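Local coordinates for glyoxalase family protein (Enterococcus faecalis, PDB 2P25) that belongs to the glyoxalase/bleomycin resistance protein/dioxygenase superfamily and pairs two four-stranded beta-alpha-beta-beta-beta modules in one chain, its own function not being established, at residues I11-Y23 against T112-L124. Sequence-based numbering, arbitrary orientation.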
# COMPACT_ATOMS: atom_id res chain seq x y z
N ILE A 11 -0.68 -4.63 -5.71
CA ILE A 11 -0.12 -5.80 -5.01
C ILE A 11 0.40 -6.75 -6.07
O ILE A 11 -0.21 -6.89 -7.12
CB ILE A 11 -1.24 -6.52 -4.18
CG1 ILE A 11 -1.63 -5.65 -2.98
CG2 ILE A 11 -0.81 -7.94 -3.73
CD1 ILE A 11 -3.03 -6.04 -2.40
N ASN A 12 1.53 -7.40 -5.77
CA ASN A 12 2.09 -8.48 -6.62
C ASN A 12 1.74 -9.81 -5.96
O ASN A 12 2.02 -9.99 -4.78
CB ASN A 12 3.63 -8.37 -6.71
CG ASN A 12 4.10 -7.14 -7.47
OD1 ASN A 12 3.34 -6.58 -8.27
ND2 ASN A 12 5.36 -6.71 -7.24
N ALA A 13 1.11 -10.71 -6.73
CA ALA A 13 0.66 -12.01 -6.25
C ALA A 13 1.19 -13.10 -7.16
O ALA A 13 1.50 -12.83 -8.35
CB ALA A 13 -0.89 -12.07 -6.22
N SER A 14 1.25 -14.33 -6.64
CA SER A 14 1.89 -15.42 -7.41
C SER A 14 0.94 -16.28 -8.22
O SER A 14 1.32 -16.85 -9.25
CB SER A 14 2.69 -16.35 -6.49
OG SER A 14 1.80 -17.01 -5.61
N ASN A 15 -0.30 -16.42 -7.76
CA ASN A 15 -1.18 -17.44 -8.31
C ASN A 15 -2.59 -16.92 -8.54
O ASN A 15 -3.20 -16.34 -7.64
CB ASN A 15 -1.20 -18.64 -7.35
CG ASN A 15 -2.10 -19.78 -7.83
OD1 ASN A 15 -3.32 -19.80 -7.59
ND2 ASN A 15 -1.49 -20.74 -8.49
N TYR A 16 -3.12 -17.16 -9.74
CA TYR A 16 -4.40 -16.58 -10.12
C TYR A 16 -5.56 -17.12 -9.27
O TYR A 16 -6.34 -16.35 -8.71
CB TYR A 16 -4.68 -16.83 -11.60
CG TYR A 16 -6.02 -16.33 -12.08
CD1 TYR A 16 -6.21 -14.98 -12.43
CD2 TYR A 16 -7.10 -17.20 -12.23
CE1 TYR A 16 -7.44 -14.53 -12.92
CE2 TYR A 16 -8.33 -16.76 -12.68
CZ TYR A 16 -8.49 -15.43 -13.03
OH TYR A 16 -9.71 -14.99 -13.51
N GLN A 17 -5.69 -18.45 -9.17
CA GLN A 17 -6.84 -18.99 -8.42
C GLN A 17 -6.79 -18.61 -6.93
O GLN A 17 -7.82 -18.32 -6.31
CB GLN A 17 -7.03 -20.50 -8.64
CG GLN A 17 -8.44 -21.01 -8.21
CD GLN A 17 -9.61 -20.10 -8.68
OE1 GLN A 17 -9.78 -19.82 -9.89
NE2 GLN A 17 -10.40 -19.64 -7.72
N ALA A 18 -5.59 -18.59 -6.36
CA ALA A 18 -5.39 -18.16 -4.96
C ALA A 18 -5.88 -16.73 -4.74
O ALA A 18 -6.51 -16.40 -3.73
CB ALA A 18 -3.92 -18.25 -4.61
N THR A 19 -5.59 -15.87 -5.73
CA THR A 19 -5.91 -14.44 -5.68
C THR A 19 -7.44 -14.26 -5.74
O THR A 19 -8.02 -13.51 -4.94
CB THR A 19 -5.22 -13.68 -6.83
OG1 THR A 19 -3.79 -13.80 -6.70
CG2 THR A 19 -5.58 -12.19 -6.78
N LYS A 20 -8.10 -14.96 -6.66
CA LYS A 20 -9.58 -14.88 -6.72
C LYS A 20 -10.22 -15.43 -5.44
O LYS A 20 -11.15 -14.82 -4.90
CB LYS A 20 -10.14 -15.63 -7.96
CG LYS A 20 -9.77 -15.02 -9.31
CD LYS A 20 -10.38 -13.64 -9.48
CE LYS A 20 -10.52 -13.23 -10.96
NZ LYS A 20 -11.68 -13.87 -11.65
N ASN A 21 -9.72 -16.56 -4.95
CA ASN A 21 -10.31 -17.19 -3.76
C ASN A 21 -10.21 -16.23 -2.57
O ASN A 21 -11.18 -16.04 -1.83
CB ASN A 21 -9.59 -18.51 -3.50
CG ASN A 21 -10.15 -19.27 -2.32
OD1 ASN A 21 -11.31 -19.72 -2.33
ND2 ASN A 21 -9.32 -19.45 -1.31
N PHE A 22 -9.06 -15.58 -2.43
CA PHE A 22 -8.82 -14.73 -1.26
C PHE A 22 -9.45 -13.34 -1.40
O PHE A 22 -10.29 -12.95 -0.58
CB PHE A 22 -7.30 -14.62 -1.01
CG PHE A 22 -6.94 -13.88 0.25
CD1 PHE A 22 -6.79 -14.58 1.47
CD2 PHE A 22 -6.71 -12.51 0.22
CE1 PHE A 22 -6.41 -13.88 2.66
CE2 PHE A 22 -6.33 -11.79 1.39
CZ PHE A 22 -6.21 -12.49 2.62
N TYR A 23 -9.05 -12.59 -2.41
CA TYR A 23 -9.50 -11.20 -2.52
C TYR A 23 -10.95 -11.03 -2.97
O TYR A 23 -11.66 -10.16 -2.49
CB TYR A 23 -8.57 -10.39 -3.41
CG TYR A 23 -7.24 -10.13 -2.76
CD1 TYR A 23 -7.09 -9.11 -1.84
CD2 TYR A 23 -6.10 -10.92 -3.07
CE1 TYR A 23 -5.88 -8.85 -1.22
CE2 TYR A 23 -4.87 -10.67 -2.45
CZ TYR A 23 -4.77 -9.63 -1.54
OH TYR A 23 -3.58 -9.33 -0.91
N THR A 112 -5.07 -6.47 14.89
CA THR A 112 -4.39 -7.73 14.65
C THR A 112 -4.02 -7.77 13.15
O THR A 112 -4.35 -6.84 12.39
CB THR A 112 -5.24 -8.95 15.03
OG1 THR A 112 -4.40 -10.14 14.98
CG2 THR A 112 -6.45 -9.12 14.08
N PHE A 113 -3.36 -8.85 12.75
CA PHE A 113 -2.95 -9.08 11.36
C PHE A 113 -3.43 -10.43 10.87
O PHE A 113 -3.53 -11.40 11.62
CB PHE A 113 -1.42 -9.09 11.22
CG PHE A 113 -0.78 -7.73 11.23
CD1 PHE A 113 -0.57 -7.04 10.04
CD2 PHE A 113 -0.42 -7.14 12.44
CE1 PHE A 113 0.05 -5.77 10.06
CE2 PHE A 113 0.20 -5.87 12.47
CZ PHE A 113 0.41 -5.18 11.30
N PHE A 114 -3.75 -10.47 9.58
CA PHE A 114 -3.88 -11.70 8.83
C PHE A 114 -2.99 -11.54 7.60
O PHE A 114 -2.35 -10.50 7.45
CB PHE A 114 -5.35 -12.03 8.49
CG PHE A 114 -6.04 -11.01 7.61
CD1 PHE A 114 -6.36 -11.33 6.28
CD2 PHE A 114 -6.43 -9.78 8.13
CE1 PHE A 114 -7.03 -10.42 5.46
CE2 PHE A 114 -7.08 -8.85 7.32
CZ PHE A 114 -7.40 -9.18 5.99
N PHE A 115 -2.90 -12.56 6.75
CA PHE A 115 -1.91 -12.54 5.67
C PHE A 115 -2.55 -13.07 4.43
O PHE A 115 -3.37 -13.98 4.47
CB PHE A 115 -0.70 -13.40 6.06
CG PHE A 115 -0.04 -12.91 7.30
CD1 PHE A 115 0.97 -11.96 7.22
CD2 PHE A 115 -0.46 -13.35 8.57
CE1 PHE A 115 1.55 -11.44 8.39
CE2 PHE A 115 0.11 -12.83 9.73
CZ PHE A 115 1.11 -11.89 9.64
N ASP A 116 -2.17 -12.46 3.31
CA ASP A 116 -2.65 -12.93 2.00
C ASP A 116 -1.91 -14.22 1.61
O ASP A 116 -1.02 -14.68 2.34
CB ASP A 116 -2.66 -11.77 0.97
CG ASP A 116 -1.40 -11.70 0.07
OD1 ASP A 116 -0.39 -12.34 0.35
OD2 ASP A 116 -1.47 -10.97 -0.94
N PRO A 117 -2.32 -14.86 0.51
CA PRO A 117 -1.77 -16.16 0.14
C PRO A 117 -0.25 -16.15 -0.05
O PRO A 117 0.38 -17.23 0.01
CB PRO A 117 -2.47 -16.48 -1.19
CG PRO A 117 -3.86 -15.76 -1.02
CD PRO A 117 -3.44 -14.45 -0.38
N ASP A 118 0.31 -14.98 -0.36
CA ASP A 118 1.77 -14.80 -0.52
C ASP A 118 2.42 -14.15 0.71
O ASP A 118 3.59 -13.70 0.66
CB ASP A 118 2.06 -14.00 -1.79
CG ASP A 118 1.68 -14.77 -3.02
OD1 ASP A 118 2.16 -15.92 -3.19
OD2 ASP A 118 0.88 -14.24 -3.78
N GLY A 119 1.69 -14.13 1.81
CA GLY A 119 2.27 -13.64 3.08
C GLY A 119 2.28 -12.13 3.26
O GLY A 119 2.99 -11.63 4.15
N LEU A 120 1.50 -11.40 2.46
CA LEU A 120 1.39 -9.96 2.64
C LEU A 120 0.64 -9.69 3.94
O LEU A 120 -0.47 -10.18 4.10
CB LEU A 120 0.61 -9.30 1.49
CG LEU A 120 0.43 -7.78 1.61
CD1 LEU A 120 1.79 -6.99 1.74
CD2 LEU A 120 -0.38 -7.27 0.44
N PRO A 121 1.26 -8.93 4.88
CA PRO A 121 0.49 -8.59 6.10
C PRO A 121 -0.64 -7.62 5.81
O PRO A 121 -0.46 -6.57 5.16
CB PRO A 121 1.55 -7.93 7.02
CG PRO A 121 2.91 -8.33 6.40
CD PRO A 121 2.64 -8.42 4.93
N LEU A 122 -1.82 -7.96 6.35
CA LEU A 122 -3.00 -7.13 6.22
C LEU A 122 -3.49 -6.91 7.64
O LEU A 122 -3.73 -7.87 8.39
CB LEU A 122 -4.06 -7.83 5.37
CG LEU A 122 -3.61 -8.09 3.92
CD1 LEU A 122 -4.63 -8.99 3.19
CD2 LEU A 122 -3.49 -6.72 3.20
N GLU A 123 -3.60 -5.64 8.02
CA GLU A 123 -3.98 -5.33 9.40
C GLU A 123 -5.47 -5.02 9.54
O GLU A 123 -6.07 -4.42 8.65
CB GLU A 123 -3.16 -4.14 9.85
CG GLU A 123 -3.22 -3.80 11.32
CD GLU A 123 -2.54 -2.48 11.60
OE1 GLU A 123 -1.32 -2.39 11.41
OE2 GLU A 123 -3.21 -1.51 11.97
N LEU A 124 -6.05 -5.41 10.68
CA LEU A 124 -7.36 -4.92 11.12
C LEU A 124 -7.12 -3.98 12.29
O LEU A 124 -6.36 -4.31 13.21
CB LEU A 124 -8.23 -6.10 11.58
CG LEU A 124 -8.55 -7.23 10.60
CD1 LEU A 124 -9.38 -8.32 11.29
CD2 LEU A 124 -9.28 -6.68 9.38
O HOH W 1 1.18 -10.43 -2.00
O HOH W 2 -1.13 -16.11 -4.83
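The type I turn Asp116–Gly119, which links the last two strands of the second beta-alpha-beta-beta-beta module of this glyoxalase-family fold, packs against the strand-to-helix connection of the first and the helix that follows it. Pro117 and Asp116 lie over one face of the Phe22 ring: Pro117 CD stands 3.8 Å and Asp116 CA 4.0 Å from its centroid, both CH-pi contacts. Leu122 CD1 meets the same ring at its edge, and Phe22 CZ comes to the edge of the Phe114 ring, 3.6 Å from Phe114 CE1. The two oxygens of Asp116 have separate tasks. Its OD1 accepts from Asp118 N, an Asx turn, and from Leu120 N, on opposite faces of the carboxylate plane; OD2 receives Tyr23 OH at 2.7 Å on its anti lone pair, and water 1 joins OD2 to Asn12 O. Asp118 grips Ser14 twice: OD1 takes Ser14 OG at 2.7 Å through its syn lone pair, OD2 takes Ser14 N at 2.9 Å from above the plane. With chi1 at 64°, Ser14 OG sits between backbone N and carbonyl carbon, facing that carboxylate. Helix 16-26 also packs on strands 42-49 and 52-58, Leu122 touches strand 73-80, and Leu74 of the second subunit packs on Ile11 and Leu120.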